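Local coordinates for DNA replication licensing factor MCM related protein (Thermoplasma acidophilum, PDB 4ME3) that forms the N-terminal part of an archaeal MCM protein, probably a replicative helicase that binds single-stranded DNA and unwinds it using ATP, at residues Y28-E33 and F51-D56; T154-T159 and S164-C169. All blocks are in the same frame, centred on the assembly; numbering follows the deposited sequence.

Contact 1. Residues Y28-E33 and F51-D56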
loop_
_atom_site.group_PDB
_atom_site.type_symbol
_atom_site.label_atom_id
_atom_site.label_comp_id
_atom_site.label_asym_id
_atom_site.label_seq_id
_atom_site.Cartn_x
_atom_site.Cartn_y
_atom_site.Cartn_z
ATOM N N TYR A 28 -12.505 -17.814 -8.756
ATOM C CA TYR A 28 -11.884 -17.349 -9.993
ATOM C C TYR A 28 -10.480 -17.897 -10.237
ATOM O O TYR A 28 -9.778 -17.444 -11.141
ATOM C CB TYR A 28 -11.926 -15.819 -10.061
ATOM C CG TYR A 28 -13.301 -15.349 -10.460
ATOM C CD1 TYR A 28 -14.314 -15.230 -9.519
ATOM C CD2 TYR A 28 -13.607 -15.089 -11.787
ATOM C CE1 TYR A 28 -15.577 -14.835 -9.882
ATOM C CE2 TYR A 28 -14.873 -14.692 -12.159
ATOM C CZ TYR A 28 -15.852 -14.568 -11.203
ATOM O OH TYR A 28 -17.116 -14.176 -11.569
ATOM N N GLY A 29 -10.090 -18.890 -9.440
ATOM C CA GLY A 29 -8.913 -19.690 -9.729
ATOM C C GLY A 29 -7.591 -19.065 -9.335
ATOM O O GLY A 29 -6.554 -19.385 -9.916
ATOM N N TYR A 30 -7.616 -18.179 -8.345
ATOM C CA TYR A 30 -6.397 -17.509 -7.902
ATOM C C TYR A 30 -5.591 -18.370 -6.930
ATOM O O TYR A 30 -4.406 -18.130 -6.716
ATOM C CB TYR A 30 -6.731 -16.154 -7.273
ATOM C CG TYR A 30 -7.053 -15.088 -8.300
ATOM C CD1 TYR A 30 -6.041 -14.348 -8.899
ATOM C CD2 TYR A 30 -8.363 -14.835 -8.683
ATOM C CE1 TYR A 30 -6.326 -13.384 -9.846
ATOM C CE2 TYR A 30 -8.658 -13.867 -9.629
ATOM C CZ TYR A 30 -7.638 -13.146 -10.205
ATOM O OH TYR A 30 -7.936 -12.190 -11.151
ATOM N N SER A 31 -6.229 -19.385 -6.355
ATOM C CA SER A 31 -5.578 -20.225 -5.353
ATOM C C SER A 31 -4.276 -20.838 -5.860
ATOM O O SER A 31 -3.290 -20.897 -5.124
ATOM C CB SER A 31 -6.528 -21.329 -4.888
ATOM O OG SER A 31 -7.689 -20.778 -4.294
ATOM N N ASP A 32 -4.269 -21.298 -7.109
ATOM C CA ASP A 32 -3.077 -21.915 -7.678
ATOM C C ASP A 32 -1.924 -20.922 -7.771
ATOM O O ASP A 32 -0.785 -21.255 -7.446
ATOM C CB ASP A 32 -3.366 -22.512 -9.058
ATOM C CG ASP A 32 -3.922 -23.924 -8.979
ATOM O OD1 ASP A 32 -3.938 -24.503 -7.872
ATOM O OD2 ASP A 32 -4.330 -24.461 -10.030
ATOM N N GLU A 33 -2.216 -19.704 -8.217
ATOM C CA GLU A 33 -1.184 -18.680 -8.316
ATOM C C GLU A 33 -0.659 -18.325 -6.933
ATOM O O GLU A 33 0.548 -18.170 -6.737
ATOM C CB GLU A 33 -1.717 -17.426 -9.007
ATOM C CG GLU A 33 -0.670 -16.333 -9.161
ATOM C CD GLU A 33 -1.115 -15.220 -10.088
ATOM O OE1 GLU A 33 -2.324 -15.142 -10.394
ATOM O OE2 GLU A 33 -0.252 -14.423 -10.513
ATOM N N PHE A 51 -9.576 -6.681 -12.336
ATOM C CA PHE A 51 -10.820 -6.016 -11.997
ATOM C C PHE A 51 -11.974 -6.611 -12.800
ATOM O O PHE A 51 -13.123 -6.577 -12.361
ATOM C CB PHE A 51 -10.734 -4.510 -12.231
ATOM C CG PHE A 51 -11.895 -3.760 -11.664
ATOM C CD1 PHE A 51 -11.978 -3.524 -10.300
ATOM C CD2 PHE A 51 -12.921 -3.320 -12.481
ATOM C CE1 PHE A 51 -13.051 -2.845 -9.767
ATOM C CE2 PHE A 51 -14.002 -2.643 -11.949
ATOM C CZ PHE A 51 -14.064 -2.404 -10.592
ATOM N N ARG A 52 -11.661 -7.165 -13.968
ATOM C CA ARG A 52 -12.662 -7.827 -14.800
ATOM C C ARG A 52 -13.268 -9.012 -14.055
ATOM O O ARG A 52 -14.474 -9.258 -14.132
ATOM C CB ARG A 52 -12.039 -8.330 -16.104
ATOM C CG ARG A 52 -11.344 -7.270 -16.945
ATOM C CD ARG A 52 -10.396 -7.926 -17.941
ATOM N NE ARG A 52 -9.667 -6.953 -18.752
ATOM C CZ ARG A 52 -8.562 -7.226 -19.442
ATOM N NH1 ARG A 52 -8.039 -8.446 -19.420
ATOM N NH2 ARG A 52 -7.972 -6.275 -20.151
ATOM N N ASP A 53 -12.421 -9.756 -13.351
ATOM C CA ASP A 53 -12.885 -10.875 -12.533
ATOM C C ASP A 53 -13.718 -10.376 -11.356
ATOM O O ASP A 53 -14.770 -10.935 -11.052
ATOM C CB ASP A 53 -11.701 -11.704 -12.025
ATOM C CG ASP A 53 -11.019 -12.494 -13.129
ATOM O OD1 ASP A 53 -11.622 -12.651 -14.212
ATOM O OD2 ASP A 53 -9.884 -12.964 -12.908
ATOM N N LEU A 54 -13.248 -9.324 -10.689
ATOM C CA LEU A 54 -13.973 -8.770 -9.549
ATOM C C LEU A 54 -15.374 -8.305 -9.943
ATOM O O LEU A 54 -16.347 -8.576 -9.240
ATOM C CB LEU A 54 -13.188 -7.612 -8.926
ATOM C CG LEU A 54 -11.932 -8.016 -8.151
ATOM C CD1 LEU A 54 -11.031 -6.808 -7.907
ATOM C CD2 LEU A 54 -12.292 -8.683 -6.827
ATOM N N GLU A 55 -15.475 -7.596 -11.063
ATOM C CA GLU A 55 -16.774 -7.133 -11.556
ATOM C C GLU A 55 -17.711 -8.304 -11.846
ATOM O O GLU A 55 -18.900 -8.258 -11.521
ATOM C CB GLU A 55 -16.600 -6.295 -12.824
ATOM C CG GLU A 55 -16.888 -4.816 -12.628
ATOM C CD GLU A 55 -16.673 -4.007 -13.892
ATOM O OE1 GLU A 55 -16.019 -4.519 -14.826
ATOM O OE2 GLU A 55 -17.159 -2.858 -13.950
ATOM N N ASP A 56 -17.169 -9.348 -12.462
ATOM C CA ASP A 56 -17.943 -10.536 -12.805
ATOM C C ASP A 56 -18.434 -11.249 -11.548
ATOM O O ASP A 56 -19.511 -11.850 -11.533
ATOM C CB ASP A 56 -17.087 -11.491 -13.636
ATOM C CG ASP A 56 -17.909 -12.546 -14.336
ATOM O OD1 ASP A 56 -18.637 -12.187 -15.288
ATOM O OD2 ASP A 56 -17.820 -13.730 -13.946
#

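Contact 2. Residues T154-T159 and S164-C169. With ZN (zinc ion), chain B.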
loop_
_atom_site.group_PDB
_atom_site.type_symbol
_atom_site.label_atom_id
_atom_site.label_comp_id
_atom_site.label_asym_id
_atom_site.label_seq_id
_atom_site.Cartn_x
_atom_site.Cartn_y
_atom_site.Cartn_z
ATOM N N THR A 154 7.897 -6.094 19.966
ATOM C CA THR A 154 6.571 -5.793 19.452
ATOM C C THR A 154 6.726 -5.152 18.082
ATOM O O THR A 154 7.409 -4.137 17.940
ATOM C CB THR A 154 5.827 -4.812 20.372
ATOM O OG1 THR A 154 5.599 -5.426 21.645
ATOM C CG2 THR A 154 4.489 -4.394 19.766
ATOM N N TYR A 155 6.102 -5.742 17.072
ATOM C CA TYR A 155 6.177 -5.197 15.725
ATOM C C TYR A 155 4.967 -4.321 15.431
ATOM O O TYR A 155 3.837 -4.676 15.759
ATOM C CB TYR A 155 6.292 -6.323 14.695
ATOM C CG TYR A 155 7.696 -6.870 14.550
ATOM C CD1 TYR A 155 8.170 -7.858 15.402
ATOM C CD2 TYR A 155 8.549 -6.391 13.564
ATOM C CE1 TYR A 155 9.454 -8.355 15.276
ATOM C CE2 TYR A 155 9.835 -6.884 13.428
ATOM C CZ TYR A 155 10.281 -7.867 14.288
ATOM O OH TYR A 155 11.560 -8.359 14.156
ATOM N N VAL A 156 5.214 -3.165 14.825
ATOM C CA VAL A 156 4.144 -2.245 14.459
ATOM C C VAL A 156 4.281 -1.848 12.997
ATOM O O VAL A 156 5.318 -1.333 12.581
ATOM C CB VAL A 156 4.175 -0.971 15.318
ATOM C CG1 VAL A 156 3.011 -0.053 14.948
ATOM C CG2 VAL A 156 4.134 -1.320 16.795
ATOM N N GLU A 157 3.232 -2.092 12.219
ATOM C CA GLU A 157 3.221 -1.695 10.818
ATOM C C GLU A 157 3.225 -0.176 10.712
ATOM O O GLU A 157 2.534 0.509 11.466
ATOM C CB GLU A 157 1.992 -2.261 10.104
ATOM C CG GLU A 157 1.942 -1.930 8.624
ATOM C CD GLU A 157 0.665 -2.404 7.959
ATOM O OE1 GLU A 157 -0.125 -3.109 8.620
ATOM O OE2 GLU A 157 0.447 -2.068 6.776
ATOM N N GLN A 158 4.009 0.341 9.772
ATOM C CA GLN A 158 4.125 1.778 9.571
ATOM C C GLN A 158 3.334 2.203 8.340
ATOM O O GLN A 158 3.457 1.603 7.275
ATOM C CB GLN A 158 5.593 2.167 9.413
ATOM C CG GLN A 158 6.456 1.736 10.575
ATOM C CD GLN A 158 6.057 2.410 11.870
ATOM O OE1 GLN A 158 5.941 3.632 11.930
ATOM N NE2 GLN A 158 5.830 1.615 12.910
ATOM N N THR A 159 2.515 3.235 8.498
ATOM C CA THR A 159 1.670 3.709 7.410
ATOM C C THR A 159 1.813 5.209 7.167
ATOM O O THR A 159 1.306 5.729 6.174
ATOM C CB THR A 159 0.190 3.394 7.693
ATOM O OG1 THR A 159 -0.182 3.938 8.966
ATOM C CG2 THR A 159 -0.042 1.892 7.700
ATOM N N SER A 164 5.159 5.307 14.029
ATOM C CA SER A 164 4.103 4.846 14.924
ATOM C C SER A 164 4.693 3.898 15.963
ATOM O O SER A 164 5.207 2.835 15.618
ATOM C CB SER A 164 3.005 4.129 14.138
ATOM O OG SER A 164 2.462 4.967 13.136
ATOM N N GLU A 165 4.623 4.288 17.233
ATOM C CA GLU A 165 5.166 3.471 18.311
ATOM C C GLU A 165 4.062 2.647 18.966
ATOM O O GLU A 165 2.888 3.004 18.884
ATOM C CB GLU A 165 5.840 4.352 19.366
ATOM C CG GLU A 165 7.341 4.134 19.488
ATOM C CD GLU A 165 7.862 4.376 20.894
ATOM O OE1 GLU A 165 7.079 4.824 21.759
ATOM O OE2 GLU A 165 9.059 4.111 21.136
ATOM N N PRO A 166 4.434 1.531 19.611
ATOM C CA PRO A 166 3.438 0.752 20.352
ATOM C C PRO A 166 3.133 1.364 21.714
ATOM O O PRO A 166 3.956 2.093 22.265
ATOM C CB PRO A 166 4.114 -0.611 20.520
ATOM C CG PRO A 166 5.572 -0.321 20.476
ATOM C CD PRO A 166 5.750 0.869 19.577
ATOM N N GLN A 167 1.954 1.063 22.247
ATOM C CA GLN A 167 1.571 1.538 23.569
ATOM C C GLN A 167 1.740 0.420 24.593
ATOM O O GLN A 167 2.181 0.656 25.718
ATOM C CB GLN A 167 0.119 2.010 23.561
ATOM C CG GLN A 167 -0.206 3.008 24.657
ATOM C CD GLN A 167 0.336 4.394 24.365
ATOM O OE1 GLN A 167 1.068 4.970 25.171
ATOM N NE2 GLN A 167 -0.030 4.941 23.210
ATOM N N VAL A 168 1.389 -0.796 24.188
ATOM C CA VAL A 168 1.456 -1.960 25.064
ATOM C C VAL A 168 2.361 -3.034 24.467
ATOM O O VAL A 168 2.387 -3.231 23.251
ATOM C CB VAL A 168 0.051 -2.555 25.302
ATOM C CG1 VAL A 168 -0.636 -2.850 23.979
ATOM C CG2 VAL A 168 0.132 -3.812 26.158
ATOM N N CYS A 169 3.100 -3.726 25.328
ATOM C CA CYS A 169 4.011 -4.780 24.894
ATOM C C CYS A 169 3.244 -6.055 24.544
ATOM O O CYS A 169 2.397 -6.506 25.314
ATOM C CB CYS A 169 5.044 -5.069 25.991
ATOM S SG CYS A 169 6.199 -6.420 25.622
HETATM ZN ZN ZN B . 7.448 -6.313 27.612
HETATM O O HOH W 1 3.875 5.222 10.520
#

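Contact 1. Residues Y28-E33 and F51-D56
Y28 and Y30 share the same first torsion, each setting its CG beside the backbone N and anti to the carbonyl carbon, and their rings extend from the 28-33 turn to helix 51-57, Y28 reaching D53 and D56, which lie one helical turn apart, and Y30 reaching D53. D56 answers with the other choice: its CG lies anti to the backbone N (chi1 -164°), which brings OD2 to the edge of the Y28 ring. There Y28 OH donates a hydrogen bond of 2.5 Å to D56 OD2, met on the anti side of the carboxylate and 21° out of its plane; ring and carboxylate stand almost perpendicular, 87° apart. The same ring lies against D53, whose carbonyl O sits over one face, 3.8 Å from Y28 CZ and nearer the ring's margin than its centre, while Y28 CD2 touches D53 CB at 3.9 Å. Tyrosine suits this place because its flat ring lies against the D53 carbonyl and its hydroxyl still reaches a carboxylate at the partly exposed margin.

Y30 is buried. Its OH accepts a hydrogen bond from the backbone N of S50, and it also lies 2.7 Å from D53 OD2, a weak bond that is not settled. A glycine fits between the tyrosines: G29, with positive phi, is the C-prime residue of a Schellman motif that ends helix 14-27. This turn leads into helix 31-38, while F24 of helix 14-27 meets both tyrosine rings and L54 packs on W21 of that helix and on V49 of strand 46-50.

Contact 2. Residues T154-T159 and S164-C169
V156 and P166 form the apolar middle of the contact, where V156 CG2 lies 3.8 Å from P166 CB. Chi1 of V156 near 180° divides the work of its branches: CG2 goes to the proline, while CG1 rests against the carbonyl O of S164. T154 adds its methyl, CG2, 3.9 Å from P166 CB, so the proline ring meets two beta-branched residues whose shape suits a strand. P166 is buried, with F145 and F183 also touching it, and its rigid ring holds an extended path without needing an N-H.

Although the two segments run nearly antiparallel, 167° apart, the bonds joining them come from a side chain. The primary amide of Q158, on a chain folded back on itself at its second torsion (-63°), which turns the amide toward S164, takes the place of a peptide partner for that residue: S164 N donates to Q158 OE1 at 2.8 Å, and Q158 NE2 donates to S164 O at 3.0 Å. Both bonds are nearly straight and use lone pairs in the carbonyl planes. NE2 also gives a bond to V156 O, from above that carbonyl plane, which fixes the turn of the amide.

This pairing belongs to the zinc-binding subdomain inserted in the MCM OB domain. C169 SG binds the zinc ion at 2.4 Å, and C147, C150 and C172 complete a four-cysteine site. Next to it T154 OG1 lies 3.7 Å from C169 CA and has its hydrogen-bond partner in D170 N.

Beyond the gripped amide the contact passes to solvent: a water lies within bonding distance of Q158 OE1 and S164 OG and makes a weak bond with T159 N. On the outer side of the 164-169 loop, V168, exposed, has its CB directed away from the strand.

Contact 1 and contact 2 lie on opposite sides of the chain's centre, their own centres 33 Å apart and their nearest atoms about 19 Å apart. They belong to different parts of the MCM N-terminal region: residues 28-33 and 51-56 join the turn between helices 14-27 and 31-38 to helix 51-57, whereas 154-159 and 164-169 lie in the zinc-binding portion of the OB region. Along the chain contact 1 closes before contact 2 opens. The zinc ion is bound at one end of contact 2 through C169, whose side chain is about 4 Å from those of C147 and C150; contact 1 is remote from that site.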